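Local coordinates for esterase A (Caulobacter crescentus, PDB 5GKV), which probably hydrolyses ester substrates as a serine hydrolase homologous to penicillin-binding proteins and beta-lactamases, at residues 73-78 with 267-272; 220-225 with 362-367; 339-344 with 368-373. One frame throughout, in Å; residues are numbered along the deposited sequence.

Contact 1: 73-78 with 267-272; sequences DTLTAL and HATAPA
Thr76 and Ala268 face each other as an antiparallel hydrogen-bonded pair: Ala268 N donates a hydrogen bond to Thr76 O at 3.3 Å, and Thr76 N returns a weak one to Ala268 O. One step along, Ala77 and His267 form a non-hydrogen-bonded pair. The imidazole of His267 has CG anti to its own carbonyl carbon (chi1 -73°), which swings it across to the other strand, where Ala77 CA lies over one ring face, 4.0 Å from the centroid, in a CH-pi contact. Ala77 CB touches His267 NE2 at 3.8 Å; a small residue here lets the ring come close to the backbone. On the other face Leu78 sends CD1 to Ala268 CB (3.6 Å), branched bulk against a methyl; Leu75 lays CD2 against the Ala268 main chain from the opposite, His267 face. Thr269 uses both branches: with chi1 at 67°, OG1 accepts a weak capping bond from Ala272 N, and CG2 approaches Thr74 O at 3.5 Å. One water ties three polar atoms together, donating to Thr74 O and Ala268 O and accepting from Thr76 OG1. Strand 76-77 is an outer strand of a small three-stranded sheet, with 266-268 in the middle and 206-208 beyond; Leu206 packs on Leu78 and Ala268, helix 270-281 starts at the Thr269 cap, and Ala270 meets strands 42-49 and 356-362 of the large sheet.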
# COMPACT_ATOMS: atom_id res chain seq x y z
N ASP A 73 0.34 11.19 -17.24
CA ASP A 73 -0.56 10.04 -17.30
C ASP A 73 0.19 8.72 -17.12
O ASP A 73 -0.39 7.65 -17.34
CB ASP A 73 -1.35 10.06 -18.62
CG ASP A 73 -2.08 11.41 -18.84
OD1 ASP A 73 -2.67 11.97 -17.88
OD2 ASP A 73 -2.04 11.93 -19.99
N THR A 74 1.45 8.75 -16.71
CA THR A 74 2.21 7.52 -16.53
C THR A 74 1.75 6.80 -15.26
O THR A 74 1.86 7.35 -14.17
CB THR A 74 3.71 7.83 -16.43
OG1 THR A 74 4.20 8.32 -17.68
CG2 THR A 74 4.48 6.58 -16.02
N LEU A 75 1.25 5.57 -15.41
CA LEU A 75 0.89 4.71 -14.28
C LEU A 75 2.07 3.84 -13.87
O LEU A 75 2.90 3.47 -14.71
CB LEU A 75 -0.30 3.80 -14.63
CG LEU A 75 -1.62 4.50 -14.92
CD1 LEU A 75 -2.63 3.49 -15.48
CD2 LEU A 75 -2.11 5.13 -13.62
N THR A 76 2.13 3.49 -12.58
CA THR A 76 3.18 2.60 -12.08
C THR A 76 2.57 1.60 -11.12
O THR A 76 1.68 1.93 -10.33
CB THR A 76 4.33 3.37 -11.36
OG1 THR A 76 4.83 4.41 -12.21
CG2 THR A 76 5.50 2.45 -11.04
N ALA A 77 3.06 0.36 -11.17
CA ALA A 77 2.72 -0.62 -10.15
C ALA A 77 3.12 -0.13 -8.76
O ALA A 77 4.25 0.31 -8.54
CB ALA A 77 3.41 -1.95 -10.46
N LEU A 78 2.20 -0.24 -7.79
CA LEU A 78 2.40 0.29 -6.45
C LEU A 78 2.92 -0.75 -5.47
O LEU A 78 3.39 -0.38 -4.38
CB LEU A 78 1.08 0.86 -5.90
CG LEU A 78 0.42 1.96 -6.72
CD1 LEU A 78 -0.94 2.38 -6.08
CD2 LEU A 78 1.36 3.18 -6.91
N HIS A 267 -2.27 0.21 -9.43
CA HIS A 267 -1.56 1.11 -10.33
C HIS A 267 -2.10 2.52 -10.14
O HIS A 267 -3.32 2.73 -10.12
CB HIS A 267 -1.74 0.69 -11.79
CG HIS A 267 -0.97 -0.54 -12.15
ND1 HIS A 267 -1.39 -1.81 -11.81
CD2 HIS A 267 0.20 -0.70 -12.82
CE1 HIS A 267 -0.51 -2.69 -12.24
NE2 HIS A 267 0.46 -2.05 -12.86
N ALA A 268 -1.19 3.51 -10.05
CA ALA A 268 -1.65 4.87 -9.77
C ALA A 268 -0.57 5.86 -10.16
O ALA A 268 0.58 5.50 -10.43
CB ALA A 268 -2.00 5.06 -8.30
N THR A 269 -0.95 7.14 -10.14
CA THR A 269 -0.00 8.24 -10.14
C THR A 269 0.17 8.76 -8.72
O THR A 269 -0.66 8.50 -7.83
CB THR A 269 -0.48 9.41 -11.02
OG1 THR A 269 -1.65 9.99 -10.41
CG2 THR A 269 -0.78 8.95 -12.45
N ALA A 270 1.27 9.48 -8.50
CA ALA A 270 1.52 10.03 -7.17
C ALA A 270 0.43 10.99 -6.71
O ALA A 270 -0.06 10.84 -5.57
CB ALA A 270 2.91 10.67 -7.15
N PRO A 271 -0.05 11.94 -7.53
CA PRO A 271 -1.14 12.81 -7.05
C PRO A 271 -2.42 12.06 -6.70
O PRO A 271 -3.15 12.48 -5.79
CB PRO A 271 -1.36 13.78 -8.22
CG PRO A 271 -0.12 13.73 -9.02
CD PRO A 271 0.40 12.34 -8.88
N ALA A 272 -2.75 11.00 -7.44
CA ALA A 272 -3.94 10.23 -7.09
C ALA A 272 -3.86 9.72 -5.65
O ALA A 272 -4.82 9.86 -4.88
CB ALA A 272 -4.14 9.08 -8.07
O HOH W 1 2.81 6.51 -11.70

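Contact 2: 220-225 with 362-367; sequences DLMRPT and MNKQGN
Met222 and Lys364 are bridged through their neighbours, as in a parallel strand pair, the two segments running only 12° apart. Three direct hydrogen bonds do the work. Met222 N donates to Asn363 O at 3.0 Å in an almost straight bond, and Gln365 N donates to Met222 O at 3.0 Å. Asn363 ND2 reaches Asp220 O in a bent bond, in that carbonyl's plane but 29° out of its own amide plane, a compromise consistent with ND2 also serving Phe61 O; OD1 accepts from Gly42 N. A water adds ordinary bonds, donating to Arg223 O and Gln365 O and accepting from Lys364 NZ.

Weaker are the carbon-oxygen approaches: Pro224 CA sets a C-H against Gln365 O at 3.4 Å, and Pro224 CD lies 3.3 Å from Gln365 OE1.

Among apolar contacts, Met222 runs out straight until an unusual, nearly eclipsed chi3 (-9°) folds CE back onto Lys364 CG, 3.7 Å away. Pro224 CG rests on Gln365 CB at 3.9 Å, and Leu221 CD2 near Asn363 CB.

Two of the three direct bonds thus join main chain to main chain; Asn363 supplies the third, and Gln365, Pro224, Met222 and Lys364 add side-chain packing at a partly exposed surface.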
# COMPACT_ATOMS: atom_id res chain seq x y z
N ASP A 220 7.62 0.91 -17.41
CA ASP A 220 8.55 -0.19 -17.16
C ASP A 220 9.08 -0.12 -15.74
O ASP A 220 9.31 0.96 -15.20
CB ASP A 220 9.77 -0.13 -18.08
CG ASP A 220 9.45 -0.36 -19.53
OD1 ASP A 220 8.36 -0.87 -19.85
OD2 ASP A 220 10.33 -0.04 -20.35
N LEU A 221 9.38 -1.28 -15.18
CA LEU A 221 10.08 -1.36 -13.91
C LEU A 221 11.53 -1.76 -14.14
O LEU A 221 11.85 -2.50 -15.07
CB LEU A 221 9.39 -2.37 -12.99
CG LEU A 221 7.95 -2.02 -12.63
CD1 LEU A 221 7.31 -3.17 -11.87
CD2 LEU A 221 7.95 -0.75 -11.78
N MET A 222 12.40 -1.25 -13.29
CA MET A 222 13.77 -1.72 -13.20
C MET A 222 13.92 -2.44 -11.87
O MET A 222 13.73 -1.83 -10.81
CB MET A 222 14.76 -0.57 -13.32
CG MET A 222 16.20 -1.03 -13.42
SD MET A 222 17.31 0.38 -13.55
CE MET A 222 16.12 1.71 -13.75
N ARG A 223 14.24 -3.72 -11.93
CA ARG A 223 14.29 -4.55 -10.74
C ARG A 223 15.52 -4.19 -9.90
O ARG A 223 16.45 -3.54 -10.39
CB ARG A 223 14.28 -6.03 -11.13
CG ARG A 223 15.59 -6.60 -11.71
CD ARG A 223 16.08 -5.88 -13.00
NE ARG A 223 14.99 -5.70 -13.95
CZ ARG A 223 15.00 -4.86 -14.97
NH1 ARG A 223 16.04 -4.05 -15.20
NH2 ARG A 223 13.93 -4.80 -15.76
N PRO A 224 15.52 -4.55 -8.61
CA PRO A 224 16.58 -4.06 -7.72
C PRO A 224 17.96 -4.57 -8.13
O PRO A 224 18.09 -5.65 -8.72
CB PRO A 224 16.17 -4.60 -6.35
CG PRO A 224 14.71 -4.84 -6.45
CD PRO A 224 14.47 -5.26 -7.87
N THR A 225 18.98 -3.78 -7.80
CA THR A 225 20.36 -4.20 -8.06
C THR A 225 20.80 -5.32 -7.11
O THR A 225 21.64 -6.15 -7.48
CB THR A 225 21.31 -3.00 -7.94
OG1 THR A 225 21.34 -2.53 -6.58
CG2 THR A 225 20.86 -1.85 -8.84
N MET A 362 7.69 5.61 -8.09
CA MET A 362 8.85 5.57 -8.97
C MET A 362 8.93 4.19 -9.61
O MET A 362 8.26 3.25 -9.19
CB MET A 362 10.15 5.88 -8.21
CG MET A 362 10.72 4.70 -7.37
SD MET A 362 9.62 3.92 -6.15
CE MET A 362 9.84 2.20 -6.60
N ASN A 363 9.78 4.06 -10.63
CA ASN A 363 9.90 2.77 -11.29
C ASN A 363 11.28 2.13 -11.19
O ASN A 363 11.41 0.96 -11.55
CB ASN A 363 9.47 2.86 -12.77
CG ASN A 363 10.28 3.85 -13.59
OD1 ASN A 363 11.07 4.62 -13.05
ND2 ASN A 363 10.06 3.85 -14.90
N LYS A 364 12.29 2.83 -10.68
CA LYS A 364 13.55 2.18 -10.32
C LYS A 364 13.44 1.63 -8.90
O LYS A 364 13.33 2.39 -7.93
CB LYS A 364 14.73 3.14 -10.47
CG LYS A 364 16.07 2.48 -10.09
CD LYS A 364 17.23 3.44 -10.36
CE LYS A 364 18.57 2.86 -9.87
NZ LYS A 364 18.93 1.62 -10.63
N GLN A 365 13.47 0.31 -8.78
CA GLN A 365 13.26 -0.35 -7.49
C GLN A 365 14.56 -0.37 -6.69
O GLN A 365 15.60 -0.80 -7.20
CB GLN A 365 12.74 -1.76 -7.71
CG GLN A 365 11.42 -1.77 -8.47
CD GLN A 365 10.80 -3.16 -8.60
OE1 GLN A 365 11.50 -4.15 -8.82
NE2 GLN A 365 9.49 -3.24 -8.45
N GLY A 366 14.51 0.10 -5.45
CA GLY A 366 15.61 -0.04 -4.53
C GLY A 366 15.48 -1.33 -3.74
O GLY A 366 14.64 -2.18 -4.02
N ASN A 367 16.33 -1.47 -2.72
CA ASN A 367 16.26 -2.67 -1.91
C ASN A 367 15.90 -2.37 -0.45
O ASN A 367 16.16 -3.20 0.43
CB ASN A 367 17.58 -3.45 -1.98
CG ASN A 367 18.70 -2.77 -1.21
OD1 ASN A 367 18.79 -1.54 -1.18
ND2 ASN A 367 19.55 -3.57 -0.57
O HOH W 2 17.06 -0.84 -9.62

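Contact 3: 339-344 with 368-373; sequences GHSGWG and ALIGDP
Trp343 extends its side chain with CG opposite the backbone N (chi1 178°), while Leu369 has CG anti to its carbonyl carbon (chi1 -63°); together these bring Leu369 CD2 to the indole of Trp343 at CZ3, 3.8 Å away, approaching obliquely. Ser341 CB rests against Ile370 CG2 at 3.9 Å, and its OG meets Tyr331 OH and a water that accepts from Gly371 N. Water, in place of direct hydrogen bonds, links the two segments. One molecule, lying over a face of the Trp343 ring, accepts from Gly344 N (2.7 Å) and donates to Ala368 O (2.8 Å). Another sits between Gly342 O and Leu369 O, its bond to the latter weak.

The sequence His340-Ser341-Gly342 at the end of strand 338-341 probably corresponds to the Lys-Thr-Gly motif of the beta-lactamase fold, which lines the active site; consistent with this, Ser341 O bonds Ser80 OG, and Trp343 N does so weakly, Ser80 and Lys83 having the spacing of the family's Ser-x-x-Lys motif.

Gly344, at phi 97°, has backbone angles that call for glycine, since a CB would be jammed against the carbonyl O before it; positive phi favours glycine at Gly371. Asp372 is the N-cap of helix 373-384, and its OD1 forms a salt bridge with Arg374 NE.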
# COMPACT_ATOMS: atom_id res chain seq x y z
N GLY A 339 0.26 5.23 6.74
CA GLY A 339 0.22 4.98 5.30
C GLY A 339 0.69 3.58 5.01
O GLY A 339 0.47 2.66 5.80
N HIS A 340 1.34 3.43 3.86
CA HIS A 340 1.96 2.15 3.57
C HIS A 340 3.01 2.37 2.49
O HIS A 340 2.93 3.32 1.71
CB HIS A 340 0.93 1.09 3.15
CG HIS A 340 1.28 -0.30 3.58
ND1 HIS A 340 2.30 -1.03 3.00
CD2 HIS A 340 0.74 -1.10 4.53
CE1 HIS A 340 2.39 -2.21 3.59
NE2 HIS A 340 1.45 -2.28 4.52
N SER A 341 4.01 1.51 2.49
CA SER A 341 5.09 1.57 1.52
C SER A 341 5.06 0.33 0.64
O SER A 341 4.43 -0.67 0.97
CB SER A 341 6.45 1.71 2.21
OG SER A 341 6.45 2.85 3.05
N GLY A 342 5.77 0.41 -0.48
CA GLY A 342 5.74 -0.64 -1.47
C GLY A 342 7.13 -1.12 -1.82
O GLY A 342 8.13 -0.39 -1.69
N TRP A 343 7.19 -2.38 -2.24
CA TRP A 343 8.40 -3.01 -2.76
C TRP A 343 9.13 -2.09 -3.74
O TRP A 343 8.57 -1.69 -4.77
CB TRP A 343 8.03 -4.32 -3.45
CG TRP A 343 9.19 -5.04 -4.07
CD1 TRP A 343 9.63 -4.94 -5.36
CD2 TRP A 343 10.05 -5.97 -3.42
NE1 TRP A 343 10.73 -5.75 -5.55
CE2 TRP A 343 11.01 -6.40 -4.38
CE3 TRP A 343 10.11 -6.50 -2.13
CZ2 TRP A 343 12.01 -7.32 -4.07
CZ3 TRP A 343 11.11 -7.42 -1.83
CH2 TRP A 343 12.04 -7.81 -2.80
N GLY A 344 10.37 -1.75 -3.43
CA GLY A 344 11.17 -0.94 -4.33
C GLY A 344 11.20 0.54 -3.99
O GLY A 344 12.11 1.24 -4.46
N ALA A 368 15.33 -1.20 -0.18
CA ALA A 368 14.78 -0.90 1.13
C ALA A 368 13.32 -1.31 1.16
O ALA A 368 12.51 -0.81 0.37
CB ALA A 368 14.94 0.59 1.47
N LEU A 369 12.97 -2.23 2.06
CA LEU A 369 11.59 -2.70 2.12
C LEU A 369 10.65 -1.58 2.52
O LEU A 369 9.53 -1.47 1.99
CB LEU A 369 11.50 -3.88 3.09
CG LEU A 369 12.33 -5.07 2.63
CD1 LEU A 369 12.71 -6.01 3.78
CD2 LEU A 369 11.58 -5.82 1.53
N ILE A 370 11.07 -0.73 3.46
CA ILE A 370 10.37 0.50 3.80
C ILE A 370 11.42 1.58 4.04
O ILE A 370 12.60 1.29 4.27
CB ILE A 370 9.45 0.37 5.05
CG1 ILE A 370 10.27 -0.09 6.26
CG2 ILE A 370 8.30 -0.60 4.78
CD1 ILE A 370 9.43 -0.35 7.50
N GLY A 371 10.97 2.83 3.99
CA GLY A 371 11.86 3.95 4.24
C GLY A 371 12.94 4.12 3.20
O GLY A 371 14.09 4.42 3.54
N ASP A 372 12.61 3.91 1.93
CA ASP A 372 13.56 4.19 0.87
C ASP A 372 13.98 5.65 1.00
O ASP A 372 13.11 6.53 1.07
CB ASP A 372 12.93 3.94 -0.50
CG ASP A 372 13.91 4.14 -1.64
OD1 ASP A 372 14.31 5.29 -1.91
OD2 ASP A 372 14.28 3.11 -2.27
N PRO A 373 15.29 5.95 1.05
CA PRO A 373 15.70 7.33 1.33
C PRO A 373 15.27 8.34 0.28
O PRO A 373 15.17 9.52 0.62
CB PRO A 373 17.23 7.24 1.41
CG PRO A 373 17.59 5.97 0.72
CD PRO A 373 16.44 5.04 1.01
O HOH W 3 8.53 4.25 2.91
O HOH W 4 9.71 0.94 0.35
O HOH W 5 11.62 -2.89 -1.35

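How the contacts relate
From the N terminus, residues 73-78 come first, followed by 220-225, so contact 2 opens before contact 1 closes at 267-272, and the two loops cross. Contact 1 is complete before 339-344 opens contact 3, making those two serial. Contacts 2 and 3 cross in turn: 362-367 closes contact 2 and leads directly into 368-373, which closes contact 3. Contact 1 pairs edge strand 76-77 with central strand 266-268 of the small sheet; contact 2 ties the loop after strand 206-208 to the one after strand 356-362; contact 3 ties the end of strand 338-341 to the loop running into helix 373-384. They also meet: Thr76 CG2 packs on Met362 O, and Gly366 N probably hydrogen-bonds Gly344 O at 2.8 Å.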